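Local coordinates for protein guanine nucleotide exchange factor SRM1 (Saccharomyces cerevisiae, PDB 3OF7) that promotes exchange of GDP for GTP on the GTPases GSP1 and GSP2, binds chromatin and controls RNA metabolism and nuclear transport, at residues A[167-175]-A[190-198]; A[96-104]-A[127-137]. One frame throughout, in Å; residues are numbered along the deposited sequence.

Contact 1 (A[167-175]-A[190-198])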
loop_
_atom_site.group_PDB
_atom_site.type_symbol
_atom_site.label_atom_id
_atom_site.label_comp_id
_atom_site.label_asym_id
_atom_site.label_seq_id
_atom_site.Cartn_x
_atom_site.Cartn_y
_atom_site.Cartn_z
ATOM N N GLY A 167 -3.113 16.764 -12.956
ATOM C CA GLY A 167 -3.418 15.497 -13.629
ATOM C C GLY A 167 -2.224 14.781 -14.241
ATOM O O GLY A 167 -2.361 13.669 -14.763
ATOM N N GLU A 168 -1.057 15.409 -14.177
ATOM C CA GLU A 168 0.169 14.834 -14.735
ATOM C C GLU A 168 0.773 13.780 -13.813
ATOM O O GLU A 168 0.669 13.883 -12.586
ATOM C CB GLU A 168 1.201 15.922 -15.004
ATOM C CG GLU A 168 0.783 16.909 -16.104
ATOM C CD GLU A 168 1.929 17.759 -16.618
ATOM O OE1 GLU A 168 2.973 17.856 -15.942
ATOM O OE2 GLU A 168 1.784 18.340 -17.717
ATOM N N VAL A 169 1.416 12.787 -14.424
ATOM C CA VAL A 169 2.025 11.678 -13.700
ATOM C C VAL A 169 3.524 11.627 -13.990
ATOM O O VAL A 169 3.933 11.565 -15.149
ATOM C CB VAL A 169 1.351 10.327 -14.088
ATOM C CG1 VAL A 169 2.099 9.142 -13.482
ATOM C CG2 VAL A 169 -0.102 10.309 -13.645
ATOM N N TYR A 170 4.337 11.673 -12.938
ATOM C CA TYR A 170 5.774 11.434 -13.063
ATOM C C TYR A 170 6.102 10.059 -12.495
ATOM O O TYR A 170 5.569 9.665 -11.460
ATOM C CB TYR A 170 6.603 12.535 -12.379
ATOM C CG TYR A 170 6.820 13.739 -13.277
ATOM C CD1 TYR A 170 5.744 14.534 -13.676
ATOM C CD2 TYR A 170 8.094 14.061 -13.752
ATOM C CE1 TYR A 170 5.924 15.621 -14.519
ATOM C CE2 TYR A 170 8.288 15.154 -14.593
ATOM C CZ TYR A 170 7.198 15.928 -14.971
ATOM O OH TYR A 170 7.385 17.007 -15.804
ATOM N N ALA A 171 6.957 9.330 -13.199
ATOM C CA ALA A 171 7.288 7.958 -12.828
ATOM C C ALA A 171 8.777 7.710 -12.989
ATOM O O ALA A 171 9.448 8.396 -13.774
ATOM C CB ALA A 171 6.477 6.973 -13.650
ATOM N N TRP A 172 9.295 6.760 -12.207
ATOM C CA TRP A 172 10.703 6.352 -12.273
ATOM C C TRP A 172 10.916 4.953 -11.680
ATOM O O TRP A 172 10.020 4.399 -11.030
ATOM C CB TRP A 172 11.641 7.398 -11.628
ATOM C CG TRP A 172 11.402 7.741 -10.161
ATOM C CD1 TRP A 172 12.142 7.310 -9.092
ATOM C CD2 TRP A 172 10.388 8.607 -9.618
ATOM N NE1 TRP A 172 11.649 7.841 -7.919
ATOM C CE2 TRP A 172 10.572 8.639 -8.213
ATOM C CE3 TRP A 172 9.337 9.353 -10.179
ATOM C CZ2 TRP A 172 9.746 9.386 -7.363
ATOM C CZ3 TRP A 172 8.506 10.095 -9.330
ATOM C CH2 TRP A 172 8.720 10.102 -7.934
ATOM N N GLY A 173 12.091 4.382 -11.931
ATOM C CA GLY A 173 12.411 3.020 -11.492
ATOM C C GLY A 173 12.219 2.050 -12.644
ATOM O O GLY A 173 12.594 2.360 -13.788
ATOM N N THR A 174 11.635 0.886 -12.357
ATOM C CA THR A 174 11.396 -0.136 -13.382
ATOM C C THR A 174 10.341 -1.129 -12.913
ATOM O O THR A 174 9.925 -1.087 -11.749
ATOM C CB THR A 174 12.704 -0.894 -13.766
ATOM O OG1 THR A 174 12.516 -1.585 -15.010
ATOM C CG2 THR A 174 13.104 -1.916 -12.686
ATOM N N PHE A 175 9.894 -2.001 -13.813
ATOM C CA PHE A 175 9.095 -3.159 -13.424
ATOM C C PHE A 175 9.897 -4.432 -13.615
ATOM O O PHE A 175 10.482 -4.669 -14.684
ATOM C CB PHE A 175 7.793 -3.257 -14.229
ATOM C CG PHE A 175 6.966 -2.007 -14.202
ATOM C CD1 PHE A 175 6.955 -1.142 -15.293
ATOM C CD2 PHE A 175 6.203 -1.688 -13.084
ATOM C CE1 PHE A 175 6.181 0.037 -15.272
ATOM C CE2 PHE A 175 5.425 -0.518 -13.054
ATOM C CZ PHE A 175 5.422 0.348 -14.157
ATOM N N LYS A 190 14.557 0.997 -20.113
ATOM C CA LYS A 190 14.670 -0.194 -19.270
ATOM C C LYS A 190 14.580 0.176 -17.783
ATOM O O LYS A 190 13.774 -0.395 -17.045
ATOM C CB LYS A 190 15.977 -0.945 -19.554
ATOM C CG LYS A 190 16.231 -2.117 -18.607
ATOM C CD LYS A 190 17.510 -2.869 -18.947
ATOM C CE LYS A 190 17.593 -4.166 -18.158
ATOM N NZ LYS A 190 18.882 -4.884 -18.389
ATOM N N ILE A 191 15.422 1.120 -17.370
ATOM C CA ILE A 191 15.468 1.641 -15.993
ATOM C C ILE A 191 15.474 3.166 -16.056
ATOM O O ILE A 191 16.321 3.763 -16.730
ATOM C CB ILE A 191 16.733 1.157 -15.235
ATOM C CG1 ILE A 191 16.698 -0.366 -15.035
ATOM C CG2 ILE A 191 16.903 1.899 -13.883
ATOM C CD1 ILE A 191 18.022 -0.967 -14.587
ATOM N N GLN A 192 14.521 3.787 -15.360
ATOM C CA GLN A 192 14.400 5.242 -15.306
ATOM C C GLN A 192 14.903 5.763 -13.961
ATOM O O GLN A 192 14.230 5.600 -12.946
ATOM C CB GLN A 192 12.934 5.648 -15.533
ATOM C CG GLN A 192 12.687 7.152 -15.586
ATOM C CD GLN A 192 13.525 7.840 -16.648
ATOM O OE1 GLN A 192 13.681 7.323 -17.759
ATOM N NE2 GLN A 192 14.072 9.002 -16.313
ATOM N N LYS A 193 16.082 6.387 -13.955
ATOM C CA LYS A 193 16.752 6.768 -12.703
ATOM C C LYS A 193 16.268 8.093 -12.091
ATOM O O LYS A 193 16.477 8.344 -10.906
ATOM C CB LYS A 193 18.276 6.798 -12.895
ATOM C CG LYS A 193 18.896 5.421 -13.130
ATOM C CD LYS A 193 20.392 5.505 -13.415
ATOM C CE LYS A 193 20.999 4.112 -13.504
ATOM N NZ LYS A 193 22.385 4.133 -14.066
ATOM N N THR A 194 15.639 8.934 -12.902
ATOM C CA THR A 194 15.102 10.213 -12.427
ATOM C C THR A 194 13.625 10.327 -12.806
ATOM O O THR A 194 13.186 9.688 -13.760
ATOM C CB THR A 194 15.898 11.413 -12.998
ATOM O OG1 THR A 194 15.984 11.296 -14.424
ATOM C CG2 THR A 194 17.313 11.454 -12.406
ATOM N N PRO A 195 12.839 11.116 -12.038
ATOM C CA PRO A 195 11.437 11.325 -12.383
ATOM C C PRO A 195 11.243 11.720 -13.854
ATOM O O PRO A 195 12.005 12.522 -14.388
ATOM C CB PRO A 195 11.023 12.465 -11.450
ATOM C CG PRO A 195 11.852 12.242 -10.231
ATOM C CD PRO A 195 13.173 11.707 -10.722
ATOM N N TRP A 196 10.222 11.140 -14.478
ATOM C CA TRP A 196 10.004 11.233 -15.924
ATOM C C TRP A 196 8.517 11.366 -16.186
ATOM O O TRP A 196 7.711 10.609 -15.634
ATOM C CB TRP A 196 10.562 9.967 -16.590
ATOM C CG TRP A 196 10.364 9.819 -18.080
ATOM C CD1 TRP A 196 11.128 10.380 -19.075
ATOM C CD2 TRP A 196 9.377 9.017 -18.739
ATOM N NE1 TRP A 196 10.658 9.990 -20.307
ATOM C CE2 TRP A 196 9.589 9.151 -20.133
ATOM C CE3 TRP A 196 8.325 8.206 -18.290
ATOM C CZ2 TRP A 196 8.794 8.500 -21.078
ATOM C CZ3 TRP A 196 7.533 7.554 -19.233
ATOM C CH2 TRP A 196 7.777 7.705 -20.614
ATOM N N LYS A 197 8.150 12.334 -17.028
ATOM C CA LYS A 197 6.752 12.574 -17.352
ATOM C C LYS A 197 6.204 11.447 -18.214
ATOM O O LYS A 197 6.759 11.141 -19.280
ATOM C CB LYS A 197 6.579 13.919 -18.073
ATOM C CG LYS A 197 5.128 14.337 -18.235
ATOM C CD LYS A 197 4.985 15.633 -19.034
ATOM C CE LYS A 197 3.517 15.935 -19.300
ATOM N NZ LYS A 197 3.333 17.034 -20.303
ATOM N N VAL A 198 5.134 10.816 -17.741
ATOM C CA VAL A 198 4.501 9.733 -18.480
ATOM C C VAL A 198 3.620 10.379 -19.549
ATOM O O VAL A 198 2.797 11.229 -19.222
ATOM C CB VAL A 198 3.668 8.817 -17.553
ATOM C CG1 VAL A 198 3.011 7.682 -18.337
ATOM C CG2 VAL A 198 4.543 8.254 -16.435
HETATM O O HOH W 1 1.576 12.793 -17.269
#

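Contact 2 (A[96-104]-A[127-137])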
loop_
_atom_site.group_PDB
_atom_site.type_symbol
_atom_site.label_atom_id
_atom_site.label_comp_id
_atom_site.label_asym_id
_atom_site.label_seq_id
_atom_site.Cartn_x
_atom_site.Cartn_y
_atom_site.Cartn_z
ATOM N N VAL A 96 17.591 -0.285 -8.893
ATOM C CA VAL A 96 16.977 -0.048 -10.212
ATOM C C VAL A 96 16.279 1.319 -10.325
ATOM O O VAL A 96 15.263 1.462 -11.011
ATOM C CB VAL A 96 16.054 -1.218 -10.653
ATOM C CG1 VAL A 96 16.893 -2.451 -11.027
ATOM C CG2 VAL A 96 15.022 -1.570 -9.548
ATOM N N GLY A 97 16.840 2.313 -9.645
ATOM C CA GLY A 97 16.418 3.708 -9.790
ATOM C C GLY A 97 15.206 4.180 -9.001
ATOM O O GLY A 97 14.803 5.333 -9.137
ATOM N N ALA A 98 14.633 3.326 -8.157
ATOM C CA ALA A 98 13.352 3.654 -7.497
ATOM C C ALA A 98 13.367 4.921 -6.626
ATOM O O ALA A 98 12.323 5.552 -6.437
ATOM C CB ALA A 98 12.818 2.458 -6.691
ATOM N N LEU A 99 14.531 5.289 -6.094
ATOM C CA LEU A 99 14.609 6.470 -5.221
ATOM C C LEU A 99 14.552 7.786 -5.997
ATOM O O LEU A 99 14.288 8.843 -5.414
ATOM C CB LEU A 99 15.847 6.431 -4.317
ATOM C CG LEU A 99 16.070 5.198 -3.433
ATOM C CD1 LEU A 99 17.208 5.480 -2.459
ATOM C CD2 LEU A 99 14.794 4.800 -2.684
ATOM N N GLY A 100 14.812 7.716 -7.302
ATOM C CA GLY A 100 14.749 8.892 -8.179
ATOM C C GLY A 100 15.774 9.963 -7.866
ATOM O O GLY A 100 15.544 11.151 -8.127
ATOM N N ARG A 101 16.899 9.546 -7.290
ATOM C CA ARG A 101 17.964 10.468 -6.890
ATOM C C ARG A 101 19.312 9.753 -6.851
ATOM O O ARG A 101 19.376 8.530 -6.692
ATOM C CB ARG A 101 17.649 11.126 -5.537
ATOM C CG ARG A 101 17.506 10.155 -4.362
ATOM C CD ARG A 101 17.120 10.895 -3.083
ATOM N NE ARG A 101 16.924 9.982 -1.950
ATOM C CZ ARG A 101 17.898 9.537 -1.162
ATOM N NH1 ARG A 101 19.158 9.917 -1.359
ATOM N NH2 ARG A 101 17.614 8.716 -0.162
ATOM N N ASP A 102 20.384 10.523 -7.010
ATOM C CA ASP A 102 21.741 9.978 -7.053
ATOM C C ASP A 102 22.194 9.488 -5.680
ATOM O O ASP A 102 22.270 10.271 -4.734
ATOM C CB ASP A 102 22.710 11.042 -7.596
ATOM C CG ASP A 102 24.096 10.490 -7.888
ATOM O OD1 ASP A 102 24.988 11.301 -8.220
ATOM O OD2 ASP A 102 24.300 9.259 -7.790
ATOM N N THR A 103 22.474 8.189 -5.577
ATOM C CA THR A 103 22.985 7.600 -4.333
ATOM C C THR A 103 24.337 6.909 -4.541
ATOM O O THR A 103 24.753 6.088 -3.721
ATOM C CB THR A 103 21.985 6.593 -3.688
ATOM O OG1 THR A 103 21.650 5.565 -4.629
ATOM C CG2 THR A 103 20.715 7.297 -3.228
ATOM N N SER A 104 25.016 7.247 -5.636
ATOM C CA SER A 104 26.288 6.607 -5.993
ATOM C C SER A 104 27.452 7.119 -5.148
ATOM O O SER A 104 27.308 8.075 -4.383
ATOM C CB SER A 104 26.593 6.797 -7.485
ATOM O OG SER A 104 26.694 8.172 -7.821
ATOM N N ASN A 127 24.417 1.310 2.790
ATOM C CA ASN A 127 24.732 2.484 1.977
ATOM C C ASN A 127 24.093 3.701 2.652
ATOM O O ASN A 127 22.889 3.697 2.945
ATOM C CB ASN A 127 24.209 2.276 0.543
ATOM C CG ASN A 127 24.625 3.389 -0.425
ATOM O OD1 ASN A 127 25.474 3.183 -1.297
ATOM N ND2 ASN A 127 24.001 4.556 -0.298
ATOM N N GLU A 128 24.901 4.725 2.929
ATOM C CA GLU A 128 24.434 5.871 3.722
ATOM C C GLU A 128 23.385 6.702 2.994
ATOM O O GLU A 128 22.406 7.138 3.597
ATOM C CB GLU A 128 25.592 6.771 4.173
ATOM C CG GLU A 128 25.219 7.660 5.367
ATOM C CD GLU A 128 26.252 8.724 5.681
ATOM O OE1 GLU A 128 27.465 8.432 5.604
ATOM O OE2 GLU A 128 25.843 9.855 6.021
ATOM N N LEU A 129 23.599 6.928 1.704
ATOM C CA LEU A 129 22.665 7.722 0.926
ATOM C C LEU A 129 21.293 7.040 0.773
ATOM O O LEU A 129 20.262 7.706 0.859
ATOM C CB LEU A 129 23.278 8.103 -0.426
ATOM C CG LEU A 129 24.481 9.061 -0.340
ATOM C CD1 LEU A 129 25.183 9.188 -1.686
ATOM C CD2 LEU A 129 24.064 10.438 0.190
ATOM N N GLU A 130 21.290 5.724 0.576
ATOM C CA GLU A 130 20.046 4.962 0.382
ATOM C C GLU A 130 19.265 4.791 1.676
ATOM O O GLU A 130 18.035 4.834 1.673
ATOM C CB GLU A 130 20.336 3.584 -0.214
ATOM C CG GLU A 130 20.747 3.599 -1.672
ATOM C CD GLU A 130 21.209 2.236 -2.160
ATOM O OE1 GLU A 130 20.354 1.367 -2.440
ATOM O OE2 GLU A 130 22.439 2.041 -2.283
ATOM N N SER A 131 19.981 4.586 2.779
ATOM C CA SER A 131 19.349 4.372 4.082
ATOM C C SER A 131 18.981 5.676 4.803
ATOM O O SER A 131 18.349 5.648 5.866
ATOM C CB SER A 131 20.228 3.483 4.973
ATOM O OG SER A 131 21.465 4.108 5.264
ATOM N N THR A 132 19.369 6.810 4.227
ATOM C CA THR A 132 19.046 8.107 4.817
ATOM C C THR A 132 18.037 8.834 3.935
ATOM O O THR A 132 18.334 9.130 2.770
ATOM C CB THR A 132 20.307 8.984 5.046
ATOM O OG1 THR A 132 21.249 8.269 5.860
ATOM C CG2 THR A 132 19.940 10.309 5.746
ATOM N N PRO A 133 16.835 9.108 4.482
ATOM C CA PRO A 133 15.818 9.846 3.752
ATOM C C PRO A 133 16.367 11.183 3.294
ATOM O O PRO A 133 17.010 11.878 4.077
ATOM C CB PRO A 133 14.727 10.069 4.802
ATOM C CG PRO A 133 14.852 8.901 5.690
ATOM C CD PRO A 133 16.332 8.655 5.792
ATOM N N ALA A 134 16.124 11.519 2.035
ATOM C CA ALA A 134 16.567 12.795 1.479
ATOM C C ALA A 134 15.641 13.204 0.345
ATOM O O ALA A 134 14.937 12.360 -0.229
ATOM C CB ALA A 134 18.027 12.702 0.993
ATOM N N LYS A 135 15.661 14.492 0.005
ATOM C CA LYS A 135 14.778 15.026 -1.023
ATOM C C LYS A 135 15.293 14.747 -2.421
ATOM O O LYS A 135 16.491 14.868 -2.684
ATOM C CB LYS A 135 14.579 16.531 -0.851
ATOM C CG LYS A 135 13.677 16.913 0.321
ATOM C CD LYS A 135 13.549 18.424 0.492
ATOM C CE LYS A 135 14.752 19.014 1.231
ATOM N NZ LYS A 135 14.638 20.499 1.408
ATOM N N ILE A 136 14.372 14.371 -3.306
ATOM C CA ILE A 136 14.617 14.382 -4.742
ATOM C C ILE A 136 14.721 15.859 -5.145
ATOM O O ILE A 136 13.897 16.677 -4.713
ATOM C CB ILE A 136 13.470 13.677 -5.523
ATOM C CG1 ILE A 136 13.411 12.185 -5.164
ATOM C CG2 ILE A 136 13.621 13.865 -7.043
ATOM C CD1 ILE A 136 12.246 11.439 -5.797
ATOM N N PRO A 137 15.747 16.213 -5.940
ATOM C CA PRO A 137 15.876 17.607 -6.372
ATOM C C PRO A 137 14.581 18.157 -6.957
ATOM O O PRO A 137 13.922 17.498 -7.767
ATOM C CB PRO A 137 16.983 17.543 -7.428
ATOM C CG PRO A 137 17.844 16.432 -6.957
ATOM C CD PRO A 137 16.894 15.400 -6.384
HETATM O O HOH W 2 23.288 3.426 -4.394
#

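Contact 1 (A[167-175]-A[190-198])
W172 and P195 meet because the indole's CG is wedged between the backbone N and the carbonyl carbon (chi1 59°), which folds the ring back over the proline: P195 CG stands 4.0 Å from the centroid of the six-membered ring in a CH-pi contact. Y170 CG instead points opposite its carbonyl carbon (chi1 -85°), and its ring lies across K197, whose CB sits over the face, 4.1 Å from the ring centroid. Beyond that ring the extended lysine chain carries NZ to E168 OE2, a salt bridge of 3.3 Å whose hydrogen bond is weak.

The backbones pair antiparallel. V198 N to V169 O is nearly straight (177° at the hydrogen), A171 N gives to W196 O, and the return bond from W196 N to A171 O is weak. G173 and Q192 bond both ways, G173 N reaching a lone pair of Q192 O at 2.7 Å. Between these pairs the register slips by two, a beta bulge, where the 190-198 chain turns a corner at T194; Q192 NE2 braces it by bonding T194 O at 2.8 Å. T174 OG1 bonds K190 O, and a water joins V169 N to V198 O.

This is a blade edge in the RCC1-like beta-propeller, within RCC1 repeat 3: strand 195-197 flanks 169-173, which pairs on its other side with strand 159-164. P142 and P143 of helix 142-145 touch Y170; F184 and Y185 meet the W196 ring.

Contact 2 (A[96-104]-A[127-137])
Hydrogen bonding across this contact centres on R101, whose guanidinium reaches the carbonyl of L129, in the short, weakly bonded helix 128-131. NH2 gives a bond of 3.0 Å to L129 O, which lies close to the guanidinium plane, while NH1 adds a weak one to the same oxygen. With CG between the backbone N and the carbonyl carbon (chi1 61°), the chain runs extended to NE and brings the guanidinium to the helix. NH2 also bonds S90 O in strand 88-92, which helps fix the group's rotation.

Water mediates a second polar link: one molecule accepts from T103 OG1 at 2.7 Å and donates to T103 O and to E130 OE2. N94 joins the same pair, its ND2 bonding T103 OG1 and its backbone N bonding E130 OE1.

Van der Waals packing surrounds these bonds. A134 CB sits over the centre of the guanidinium face, 3.8 Å above its plane. T103 CB touches L129 CB at 3.8 Å, the two side chains running alongside in opposite senses, and L99 CD1 rests on E130 CA at 4.0 Å. I136 CD1 packs against L99 O, and its CG2 against G100 O.

Within RCC1 repeat 2, the contact folds the loop that follows strand 88-92 against the helix and the edge strand 134-135. That strand pairs with 88-92 in its propeller blade, and I136 also touches W172 of strand 169-177.

Both contacts are partly buried and lie on the same side of the chain's centre, their own centres about 15 Å apart, one in RCC1 repeat 2 and the other in repeat 3. Contact 1 is mainly strand pairing within one blade, so main-chain bonds dominate and aromatic rings lie over the proline and lysine across from them. Contact 2 ties an irregular loop to a short helix and an edge strand; with no strand pairing between its segments, an arginine and a water do the bridging. Neighbouring blades meet where they touch: W172 of contact 1 reaches the loop of contact 2, NE1 making a weak hydrogen bond to A98 O while CD1 packs on G100.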